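Local coordinates for xylooligosaccharide oxidase (PDB 5L6G), which oxidises the C1 hydroxyl of xylooligosaccharides and related sugars to lactones, using a bicovalently bound FAD and reducing molecular oxygen to hydrogen peroxide, at residues A[46-58]-A[333-345]. Sequence-based numbering, arbitrary orientation. Where two conformers were deposited one is given.
Sequences WKTDASPFNDRLP and DPGYDQSETFYSK. With XYP (beta-D-xylopyranose), chain I; FAD (flavin-adenine dinucleotide), chain D.
N54 and F342 exchange a pair of hydrogen bonds: N54 ND2 gives to F342 O at 2.9 Å, and N54 OD1 accepts from F342 N. That OD1 also takes N of R56, closing an Asx turn, and the two donors arrive from opposite faces of the amide. O of F342 is gripped twice, because R56 NE reaches it at 2.9 Å from the other face, within 1° of the guanidinium plane. A bend at chi3 lets the same guanidinium turn NH1 to O1 of a bound xylose, 2.8 Å away, at a site separate from the one lined by the substrate-binding residues E412 and Y451. Backbone bonds join E340 N to F53 O and D55 N to E340 O, a single bridge. Beyond it S339 OG donates to D55 OD2 at 2.5 Å.

The N54 amide also lies over the F342 ring, planes 8° apart, with ND2 3.4 Å above its centre. With an alanine here, F342 N and R56 N would probably both lose their side-chain acceptor, and the F342 ring its stacked amide. F53 meets F342 rim to rim (planes at 57°) and receives FAD C8M over the centre of one face.

The loop after helix 45-50 is thereby tied to strand 341-349 of the eight-stranded antiparallel sheet. This strand pairs with strand 409-417, whose Y414 touches F53, while F426 of helix 426-437 packs on R56.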
ATOM      1  N   TRP A  46      26.089  -0.938   0.147  1.00 27.43           N
ATOM      2  CA  TRP A  46      25.487  -0.393   1.355  1.00 25.83           C
ATOM      3  C   TRP A  46      24.559   0.747   0.994  1.00 25.93           C
ATOM      4  O   TRP A  46      23.394   0.758   1.388  1.00 23.64           O
ATOM      5  CB  TRP A  46      26.552   0.129   2.313  1.00 26.05           C
ATOM      6  CG  TRP A  46      25.959   0.722   3.543  1.00 25.23           C
ATOM      7  CD1 TRP A  46      25.639   2.037   3.754  1.00 25.13           C
ATOM      8  CD2 TRP A  46      25.571   0.019   4.725  1.00 24.11           C
ATOM      9  NE1 TRP A  46      25.092   2.190   5.005  1.00 24.54           N
ATOM     10  CE2 TRP A  46      25.043   0.970   5.623  1.00 24.00           C
ATOM     11  CE3 TRP A  46      25.629  -1.320   5.117  1.00 23.74           C
ATOM     12  CZ2 TRP A  46      24.578   0.620   6.893  1.00 23.09           C
ATOM     13  CZ3 TRP A  46      25.184  -1.664   6.380  1.00 23.40           C
ATOM     14  CH2 TRP A  46      24.656  -0.697   7.252  1.00 23.33           C
ATOM     15  N   LYS A  47      25.096   1.700   0.238  1.00 27.27           N
ATOM     16  CA  LYS A  47      24.352   2.881  -0.178  1.00 29.54           C
ATOM     17  C   LYS A  47      23.042   2.454  -0.831  1.00 27.79           C
ATOM     18  O   LYS A  47      21.976   2.934  -0.467  1.00 28.65           O
ATOM     19  CB  LYS A  47      25.206   3.720  -1.144  1.00 32.52           C
ATOM     20  CG  LYS A  47      24.553   5.003  -1.638  1.00 35.89           C
ATOM     21  CD  LYS A  47      24.650   6.127  -0.618  1.00 38.29           C
ATOM     22  CE  LYS A  47      23.919   7.370  -1.115  1.00 40.95           C
ATOM     23  NZ  LYS A  47      23.740   8.386  -0.040  1.00 41.98           N
ATOM     24  N   THR A  48      23.122   1.514  -1.761  1.00 26.70           N
ATOM     25  CA  THR A  48      21.949   1.028  -2.463  1.00 26.06           C
ATOM     26  C   THR A  48      20.982   0.355  -1.509  1.00 24.23           C
ATOM     27  O   THR A  48      19.803   0.708  -1.457  1.00 23.24           O
ATOM     28  CB  THR A  48      22.362   0.013  -3.538  1.00 27.79           C
ATOM     29  OG1 THR A  48      23.205   0.672  -4.480  1.00 30.67           O
ATOM     30  CG2 THR A  48      21.162  -0.563  -4.258  1.00 27.64           C
ATOM     31  N   ASP A  49      21.481  -0.609  -0.735  1.00 22.32           N
ATOM     32  CA  ASP A  49      20.607  -1.372   0.161  1.00 21.46           C
ATOM     33  C   ASP A  49      19.991  -0.526   1.274  1.00 20.27           C
ATOM     34  O   ASP A  49      18.851  -0.757   1.675  1.00 19.91           O
ATOM     35  CB  ASP A  49      21.367  -2.567   0.759  1.00 21.29           C
ATOM     36  CG  ASP A  49      21.537  -3.710  -0.241  1.00 21.90           C
ATOM     37  OD1 ASP A  49      20.832  -3.709  -1.278  1.00 21.72           O
ATOM     38  OD2 ASP A  49      22.362  -4.614   0.005  1.00 21.21           O
ATOM     39  N   ALA A  50      20.739   0.456   1.765  1.00 20.40           N
ATOM     40  CA  ALA A  50      20.254   1.336   2.824  1.00 19.55           C
ATOM     41  C   ALA A  50      19.360   2.505   2.352  1.00 19.40           C
ATOM     42  O   ALA A  50      18.748   3.181   3.177  1.00 19.51           O
ATOM     43  CB  ALA A  50      21.438   1.888   3.612  1.00 19.67           C
ATOM     44  N   SER A  51      19.292   2.762   1.049  0.50 19.59           N
ATOM     45  CA  SER A  51      18.686   4.009   0.559  0.50 19.39           C
ATOM     46  C   SER A  51      17.160   3.944   0.536  0.50 18.13           C
ATOM     47  O   SER A  51      16.596   3.003  -0.018  0.50 18.23           O
ATOM     48  CB  SER A  51      19.211   4.362  -0.833  0.50 20.41           C
ATOM     49  OG  SER A  51      19.134   3.242  -1.700  0.50 21.34           O
ATOM     50  N   PRO A  52      16.489   4.966   1.112  1.00 16.85           N
ATOM     51  CA  PRO A  52      15.046   5.000   1.254  1.00 15.47           C
ATOM     52  C   PRO A  52      14.396   5.233  -0.099  1.00 14.72           C
ATOM     53  O   PRO A  52      15.067   5.638  -1.035  1.00 15.20           O
ATOM     54  CB  PRO A  52      14.825   6.230   2.136  1.00 15.50           C
ATOM     55  CG  PRO A  52      15.917   7.149   1.744  1.00 16.18           C
ATOM     56  CD  PRO A  52      17.100   6.253   1.517  1.00 16.89           C
ATOM     57  N   PHE A  53      13.103   4.973  -0.209  1.00 13.83           N
ATOM     58  CA  PHE A  53      12.356   5.491  -1.334  1.00 13.39           C
ATOM     59  C   PHE A  53      12.155   6.993  -1.111  1.00 12.81           C
ATOM     60  O   PHE A  53      12.281   7.802  -2.035  1.00 12.96           O
ATOM     61  CB  PHE A  53      10.996   4.830  -1.486  1.00 13.19           C
ATOM     62  CG  PHE A  53      10.150   5.526  -2.490  1.00 13.14           C
ATOM     63  CD1 PHE A  53      10.477   5.455  -3.838  1.00 13.59           C
ATOM     64  CD2 PHE A  53       9.087   6.312  -2.095  1.00 13.08           C
ATOM     65  CE1 PHE A  53       9.723   6.142  -4.778  1.00 13.58           C
ATOM     66  CE2 PHE A  53       8.322   7.000  -3.030  1.00 13.04           C
ATOM     67  CZ  PHE A  53       8.643   6.910  -4.374  1.00 13.19           C
ATOM     68  N   ASN A  54      11.830   7.351   0.119  1.00 12.07           N
ATOM     69  CA  ASN A  54      11.647   8.743   0.469  1.00 12.22           C
ATOM     70  C   ASN A  54      12.969   9.327   0.927  1.00 12.83           C
ATOM     71  O   ASN A  54      13.390   9.089   2.054  1.00 12.60           O
ATOM     72  CB  ASN A  54      10.593   8.903   1.569  1.00 11.57           C
ATOM     73  CG  ASN A  54      10.148  10.358   1.749  1.00 11.54           C
ATOM     74  OD1 ASN A  54      10.784  11.309   1.258  1.00 11.54           O
ATOM     75  ND2 ASN A  54       9.060  10.532   2.464  1.00 11.05           N
ATOM     76  N   ASP A  55      13.604  10.100   0.054  1.00 13.33           N
ATOM     77  CA  ASP A  55      14.885  10.734   0.369  1.00 14.36           C
ATOM     78  C   ASP A  55      14.834  11.721   1.517  1.00 14.10           C
ATOM     79  O   ASP A  55      15.873  12.151   2.001  1.00 14.21           O
ATOM     80  CB  ASP A  55      15.451  11.452  -0.852  1.00 15.63           C
ATOM     81  CG  ASP A  55      16.013  10.504  -1.865  1.00 16.48           C
ATOM     82  OD1 ASP A  55      16.710   9.554  -1.452  1.00 17.21           O
ATOM     83  OD2 ASP A  55      15.746  10.712  -3.062  1.00 17.38           O
ATOM     84  N   ARG A  56      13.632  12.103   1.931  1.00 13.86           N
ATOM     85  CA  ARG A  56      13.484  12.942   3.118  1.00 14.10           C
ATOM     86  C   ARG A  56      13.859  12.178   4.388  1.00 13.91           C
ATOM     87  O   ARG A  56      14.177  12.800   5.393  1.00 14.03           O
ATOM     88  CB  ARG A  56      12.055  13.426   3.246  1.00 13.64           C
ATOM     89  CG  ARG A  56      11.847  14.539   4.251  1.00 13.89           C
ATOM     90  CD  ARG A  56      10.402  15.033   4.209  1.00 13.39           C
ATOM     91  NE  ARG A  56       9.424  14.064   4.667  1.00 12.86           N
ATOM     92  CZ  ARG A  56       9.215  13.743   5.946  1.00 12.96           C
ATOM     93  NH1 ARG A  56       9.950  14.286   6.917  1.00 13.30           N
ATOM     94  NH2 ARG A  56       8.276  12.860   6.263  1.00 12.59           N
ATOM     95  N   LEU A  57      13.809  10.843   4.329  1.00 13.59           N
ATOM     96  CA  LEU A  57      13.894   9.992   5.496  1.00 13.58           C
ATOM     97  C   LEU A  57      14.911   8.845   5.372  1.00 13.84           C
ATOM     98  O   LEU A  57      14.552   7.655   5.452  1.00 13.26           O
ATOM     99  CB  LEU A  57      12.507   9.440   5.815  1.00 13.05           C
ATOM    100  CG  LEU A  57      11.464  10.473   6.233  1.00 13.09           C
ATOM    101  CD1 LEU A  57      10.111   9.782   6.355  1.00 12.64           C
ATOM    102  CD2 LEU A  57      11.854  11.214   7.524  1.00 13.44           C
ATOM    103  N   PRO A  58      16.198   9.195   5.205  1.00 14.42           N
ATOM    104  CA  PRO A  58      17.212   8.195   5.254  1.00 14.77           C
ATOM    105  C   PRO A  58      17.415   7.770   6.698  1.00 15.08           C
ATOM    106  O   PRO A  58      17.278   8.600   7.615  1.00 15.57           O
ATOM    107  CB  PRO A  58      18.442   8.926   4.744  1.00 15.49           C
ATOM    108  CG  PRO A  58      18.245  10.328   5.234  1.00 15.62           C
ATOM    109  CD  PRO A  58      16.767  10.558   5.126  1.00 15.14           C
ATOM    110  N   ASP A 333      16.347  -5.996 -10.338  1.00 29.06           N
ATOM    111  CA  ASP A 333      17.742  -5.595 -10.141  1.00 31.67           C
ATOM    112  C   ASP A 333      17.914  -5.060  -8.724  1.00 31.91           C
ATOM    113  O   ASP A 333      17.201  -4.128  -8.332  1.00 32.30           O
ATOM    114  CB  ASP A 333      18.130  -4.513 -11.165  1.00 33.54           C
ATOM    115  CG  ASP A 333      19.637  -4.210 -11.196  1.00 36.31           C
ATOM    116  OD1 ASP A 333      20.315  -4.260 -10.145  1.00 37.19           O
ATOM    117  OD2 ASP A 333      20.154  -3.885 -12.291  1.00 38.97           O
ATOM    118  N   PRO A 334      18.881  -5.619  -7.960  1.00 33.58           N
ATOM    119  CA  PRO A 334      19.177  -5.088  -6.624  1.00 34.35           C
ATOM    120  C   PRO A 334      19.690  -3.625  -6.630  1.00 35.08           C
ATOM    121  O   PRO A 334      19.648  -2.954  -5.602  1.00 35.48           O
ATOM    122  CB  PRO A 334      20.245  -6.054  -6.085  1.00 34.32           C
ATOM    123  CG  PRO A 334      20.865  -6.662  -7.299  1.00 34.96           C
ATOM    124  CD  PRO A 334      19.755  -6.761  -8.302  1.00 34.50           C
ATOM    125  N   GLY A 335      20.151  -3.138  -7.780  1.00 36.10           N
ATOM    126  CA  GLY A 335      20.531  -1.734  -7.934  1.00 36.92           C
ATOM    127  C   GLY A 335      19.366  -0.745  -7.920  1.00 37.00           C
ATOM    128  O   GLY A 335      19.584   0.469  -7.911  1.00 36.95           O
ATOM    129  N   TYR A 336      18.133  -1.255  -7.938  1.00 35.40           N
ATOM    130  CA  TYR A 336      16.941  -0.427  -7.826  1.00 34.09           C
ATOM    131  C   TYR A 336      17.170   0.725  -6.851  1.00 33.56           C
ATOM    132  O   TYR A 336      17.593   0.511  -5.708  1.00 30.72           O
ATOM    133  CB  TYR A 336      15.764  -1.261  -7.339  1.00 33.87           C
ATOM    134  CG  TYR A 336      14.472  -0.489  -7.283  1.00 32.95           C
ATOM    135  CD1 TYR A 336      13.680  -0.363  -8.413  1.00 32.58           C
ATOM    136  CD2 TYR A 336      14.046   0.123  -6.101  1.00 31.93           C
ATOM    137  CE1 TYR A 336      12.492   0.347  -8.379  1.00 31.29           C
ATOM    138  CE2 TYR A 336      12.855   0.839  -6.056  1.00 31.06           C
ATOM    139  CZ  TYR A 336      12.083   0.935  -7.196  1.00 30.25           C
ATOM    140  OH  TYR A 336      10.913   1.627  -7.178  1.00 27.09           O
ATOM    141  N   ASP A 337      16.914   1.943  -7.320  1.00 33.90           N
ATOM    142  CA  ASP A 337      17.188   3.134  -6.518  1.00 34.77           C
ATOM    143  C   ASP A 337      16.275   4.322  -6.843  1.00 33.36           C
ATOM    144  O   ASP A 337      16.684   5.476  -6.668  1.00 33.66           O
ATOM    145  CB  ASP A 337      18.668   3.532  -6.676  1.00 37.10           C
ATOM    146  CG  ASP A 337      19.014   3.986  -8.087  1.00 39.34           C
ATOM    147  OD1 ASP A 337      18.096   4.192  -8.908  1.00 39.63           O
ATOM    148  OD2 ASP A 337      20.222   4.140  -8.378  1.00 43.88           O
ATOM    149  N   GLN A 338      15.047   4.052  -7.299  1.00 30.58           N
ATOM    150  CA  GLN A 338      14.103   5.126  -7.556  1.00 29.78           C
ATOM    151  C   GLN A 338      13.818   5.789  -6.214  1.00 25.44           C
ATOM    152  O   GLN A 338      13.619   5.093  -5.201  1.00 25.19           O
ATOM    153  CB  GLN A 338      12.804   4.602  -8.175  1.00 32.48           C
ATOM    154  CG  GLN A 338      12.980   3.948  -9.536  1.00 35.51           C
ATOM    155  CD  GLN A 338      13.587   4.890 -10.554  1.00 38.42           C
ATOM    156  OE1 GLN A 338      14.794   4.840 -10.817  1.00 42.63           O
ATOM    157  NE2 GLN A 338      12.759   5.769 -11.124  1.00 40.17           N
ATOM    158  N   SER A 339      13.863   7.114  -6.174  1.00 20.38           N
ATOM    159  CA  SER A 339      13.525   7.806  -4.935  1.00 17.94           C
ATOM    160  C   SER A 339      12.943   9.198  -5.203  1.00 16.54           C
ATOM    161  O   SER A 339      13.162   9.773  -6.258  1.00 16.16           O
ATOM    162  CB  SER A 339      14.744   7.898  -4.027  1.00 17.78           C
ATOM    163  OG  SER A 339      15.739   8.725  -4.583  1.00 18.41           O
ATOM    164  N   GLU A 340      12.189   9.700  -4.230  1.00 14.76           N
ATOM    165  CA  GLU A 340      11.603  11.040  -4.267  1.00 14.13           C
ATOM    166  C   GLU A 340      11.707  11.647  -2.893  1.00 13.27           C
ATOM    167  O   GLU A 340      11.971  10.934  -1.900  1.00 12.59           O
ATOM    168  CB  GLU A 340      10.131  11.000  -4.694  1.00 13.73           C
ATOM    169  CG  GLU A 340       9.923  10.340  -6.036  1.00 14.16           C
ATOM    170  CD  GLU A 340       8.487  10.291  -6.485  1.00 14.34           C
ATOM    171  OE1 GLU A 340       7.578  10.820  -5.810  1.00 14.13           O
ATOM    172  OE2 GLU A 340       8.265   9.697  -7.551  1.00 15.40           O
ATOM    173  N   THR A 341      11.520  12.958  -2.830  1.00 12.84           N
ATOM    174  CA  THR A 341      11.526  13.677  -1.556  1.00 12.71           C
ATOM    175  C   THR A 341      10.130  14.213  -1.353  1.00 12.15           C
ATOM    176  O   THR A 341       9.644  14.990  -2.162  1.00 12.03           O
ATOM    177  CB  THR A 341      12.523  14.838  -1.567  1.00 13.33           C
ATOM    178  OG1 THR A 341      13.833  14.333  -1.866  1.00 13.82           O
ATOM    179  CG2 THR A 341      12.561  15.558  -0.230  1.00 13.41           C
ATOM    180  N   PHE A 342       9.480  13.820  -0.270  1.00 11.60           N
ATOM    181  CA  PHE A 342       8.082  14.157  -0.108  1.00 11.26           C
ATOM    182  C   PHE A 342       7.576  13.960   1.320  1.00 10.95           C
ATOM    183  O   PHE A 342       8.240  13.325   2.174  1.00 10.47           O
ATOM    184  CB  PHE A 342       7.236  13.310  -1.077  1.00 10.95           C
ATOM    185  CG  PHE A 342       7.284  11.831  -0.776  1.00 10.64           C
ATOM    186  CD1 PHE A 342       8.337  11.056  -1.230  1.00 10.99           C
ATOM    187  CD2 PHE A 342       6.296  11.223  -0.018  1.00 10.28           C
ATOM    188  CE1 PHE A 342       8.402   9.698  -0.935  1.00 10.69           C
ATOM    189  CE2 PHE A 342       6.350   9.855   0.264  1.00 10.10           C
ATOM    190  CZ  PHE A 342       7.405   9.102  -0.193  1.00 10.24           C
ATOM    191  N   TYR A 343       6.380  14.516   1.546  1.00 10.60           N
ATOM    192  CA  TYR A 343       5.546  14.187   2.690  1.00 10.26           C
ATOM    193  C   TYR A 343       4.226  13.673   2.153  1.00 10.19           C
ATOM    194  O   TYR A 343       3.792  14.114   1.114  1.00 10.36           O
ATOM    195  CB  TYR A 343       5.313  15.401   3.593  1.00 10.27           C
ATOM    196  CG  TYR A 343       4.439  15.091   4.788  1.00  9.91           C
ATOM    197  CD1 TYR A 343       4.729  14.040   5.621  1.00  9.72           C
ATOM    198  CD2 TYR A 343       3.329  15.863   5.096  1.00  9.93           C
ATOM    199  CE1 TYR A 343       3.941  13.743   6.724  1.00  9.63           C
ATOM    200  CE2 TYR A 343       2.535  15.583   6.204  1.00  9.78           C
ATOM    201  CZ  TYR A 343       2.854  14.511   7.017  1.00  9.72           C
ATOM    202  OH  TYR A 343       2.085  14.188   8.126  1.00  9.78           O
ATOM    203  N   SER A 344       3.616  12.724   2.852  1.00 10.19           N
ATOM    204  CA  SER A 344       2.353  12.164   2.399  1.00 10.03           C
ATOM    205  C   SER A 344       1.438  11.836   3.555  1.00 10.16           C
ATOM    206  O   SER A 344       1.886  11.565   4.668  1.00 10.23           O
ATOM    207  CB  SER A 344       2.603  10.927   1.537  1.00  9.91           C
ATOM    208  OG  SER A 344       1.405  10.267   1.201  1.00  9.95           O
ATOM    209  N   LYS A 345       0.142  11.937   3.293  1.00 10.05           N
ATOM    210  CA  LYS A 345      -0.874  11.541   4.244  1.00  9.96           C
ATOM    211  C   LYS A 345      -1.891  10.692   3.501  1.00  9.93           C
ATOM    212  O   LYS A 345      -1.905  10.615   2.245  1.00 10.02           O
ATOM    213  CB  LYS A 345      -1.544  12.760   4.886  1.00 10.08           C
ATOM    214  CG  LYS A 345      -0.612  13.651   5.687  1.00 10.25           C
ATOM    215  CD  LYS A 345      -1.337  14.731   6.491  1.00 10.40           C
ATOM    216  CE  LYS A 345      -1.908  14.241   7.818  1.00 10.55           C
ATOM    217  NZ  LYS A 345      -0.919  14.050   8.921  1.00 10.77           N
TER
HETATM  218  O1  XYP I 510       9.200  12.989   9.308  1.00 19.29           O
HETATM  219  C1  XYP I 510       8.128  13.518  10.054  1.00 19.46           C
HETATM  220  C2  XYP I 510       8.580  14.831  10.696  1.00 19.79           C
HETATM  221  C3  XYP I 510       7.410  15.429  11.438  1.00 19.07           C
HETATM  222  C4  XYP I 510       6.275  15.637  10.455  1.00 18.50           C
HETATM  223  C5  XYP I 510       5.920  14.333   9.775  1.00 18.83           C
HETATM  224  O2  XYP I 510       9.691  14.631  11.591  1.00 20.76           O
HETATM  225  O3  XYP I 510       7.756  16.695  11.996  1.00 18.30           O
HETATM  226  O4  XYP I 510       5.167  16.165  11.176  1.00 18.43           O
HETATM  227  O5  XYP I 510       7.070  13.766   9.144  1.00 20.41           O
HETATM  228  PA  FAD D 501       9.038  -1.723   2.574  1.00  9.98           P
HETATM  229  O1A FAD D 501      10.103  -2.726   2.196  1.00  9.87           O
HETATM  230  O2A FAD D 501       9.506  -0.343   2.908  1.00  8.78           O
HETATM  231  O5B FAD D 501       8.088  -2.330   3.671  1.00 10.20           O
HETATM  232  C5B FAD D 501       6.958  -1.640   4.212  1.00  9.94           C
HETATM  233  C4B FAD D 501       6.593  -2.232   5.555  1.00  9.91           C
HETATM  234  O4B FAD D 501       6.273  -3.616   5.391  1.00  9.88           O
HETATM  235  C3B FAD D 501       7.737  -2.173   6.555  1.00  9.73           C
HETATM  236  O3B FAD D 501       7.210  -2.058   7.860  1.00 10.14           O
HETATM  237  C2B FAD D 501       8.395  -3.520   6.407  1.00 10.08           C
HETATM  238  O2B FAD D 501       9.172  -3.905   7.534  1.00  9.78           O
HETATM  239  C1B FAD D 501       7.196  -4.405   6.150  1.00  9.71           C
HETATM  240  N9A FAD D 501       7.589  -5.597   5.395  1.00  9.44           N
HETATM  241  C8A FAD D 501       8.212  -5.668   4.222  1.00  9.69           C
HETATM  242  N7A FAD D 501       8.418  -6.958   3.863  1.00  9.57           N
HETATM  243  C5A FAD D 501       7.891  -7.691   4.843  1.00  9.58           C
HETATM  244  C6A FAD D 501       7.793  -9.124   5.112  1.00  9.84           C
HETATM  245  N6A FAD D 501       8.295  -9.957   4.179  1.00 10.53           N
HETATM  246  N1A FAD D 501       7.215  -9.505   6.270  1.00  9.97           N
HETATM  247  C2A FAD D 501       6.714  -8.648   7.163  1.00  9.65           C
HETATM  248  N3A FAD D 501       6.771  -7.296   6.974  1.00 10.02           N
HETATM  249  C4A FAD D 501       7.347  -6.802   5.844  1.00  9.59           C
HETATM  250  N1  FAD D 501       0.060   1.393  -2.351  1.00 12.22           N
HETATM  251  C2  FAD D 501      -1.188   1.034  -2.788  1.00 12.68           C
HETATM  252  O2  FAD D 501      -2.006   0.539  -1.964  1.00 12.95           O
HETATM  253  N3  FAD D 501      -1.534   1.172  -4.092  1.00 12.61           N
HETATM  254  C4  FAD D 501      -0.682   1.655  -5.028  1.00 13.12           C
HETATM  255  O4  FAD D 501      -0.990   1.791  -6.245  1.00 13.36           O
HETATM  256  C4X FAD D 501       0.681   2.070  -4.631  1.00 13.12           C
HETATM  257  N5  FAD D 501       1.603   2.571  -5.502  1.00 13.90           N
HETATM  258  C5X FAD D 501       2.887   2.927  -5.121  1.00 14.20           C
HETATM  259  C6  FAD D 501       3.836   3.413  -6.030  1.00 14.73           C
HETATM  260  C7  FAD D 501       5.116   3.776  -5.580  1.00 14.05           C
HETATM  261  C7M FAD D 501       6.101   4.315  -6.589  1.00 14.98           C
HETATM  262  C8  FAD D 501       5.511   3.603  -4.139  1.00 12.58           C
HETATM  263  C8M FAD D 501       6.917   3.918  -3.640  1.00 12.15           C
HETATM  264  C9  FAD D 501       4.555   3.105  -3.261  1.00 12.50           C
HETATM  265  C9A FAD D 501       3.255   2.776  -3.685  1.00 12.43           C
HETATM  266  N10 FAD D 501       2.264   2.287  -2.791  1.00 12.32           N
HETATM  267  C10 FAD D 501       0.981   1.918  -3.201  1.00 12.53           C
HETATM  268  C1' FAD D 501       2.530   2.114  -1.368  1.00 11.38           C
HETATM  269  C2' FAD D 501       3.005   0.735  -1.038  1.00 10.51           C
HETATM  270  O2' FAD D 501       1.858  -0.119  -1.032  1.00 10.41           O
HETATM  271  C3' FAD D 501       3.568   0.809   0.371  1.00 10.29           C
HETATM  272  O3' FAD D 501       4.621   1.775   0.456  1.00  9.90           O
HETATM  273  C4' FAD D 501       4.099  -0.576   0.752  1.00 10.07           C
HETATM  274  O4' FAD D 501       3.964  -0.749   2.170  1.00 10.84           O
HETATM  275  C5' FAD D 501       5.529  -0.711   0.294  1.00 10.24           C
HETATM  276  O5' FAD D 501       5.907  -2.090   0.306  1.00 10.12           O
HETATM  277  P   FAD D 501       7.447  -2.417   0.194  1.00  9.81           P
HETATM  278  O1P FAD D 501       7.701  -3.873   0.423  1.00  9.44           O
HETATM  279  O2P FAD D 501       8.003  -1.816  -1.057  1.00  9.63           O
HETATM  280  O3P FAD D 501       8.046  -1.468   1.337  1.00  9.76           O
HETATM  281  O   HOH W   1      14.640  12.841  -4.132  1.00 19.62           O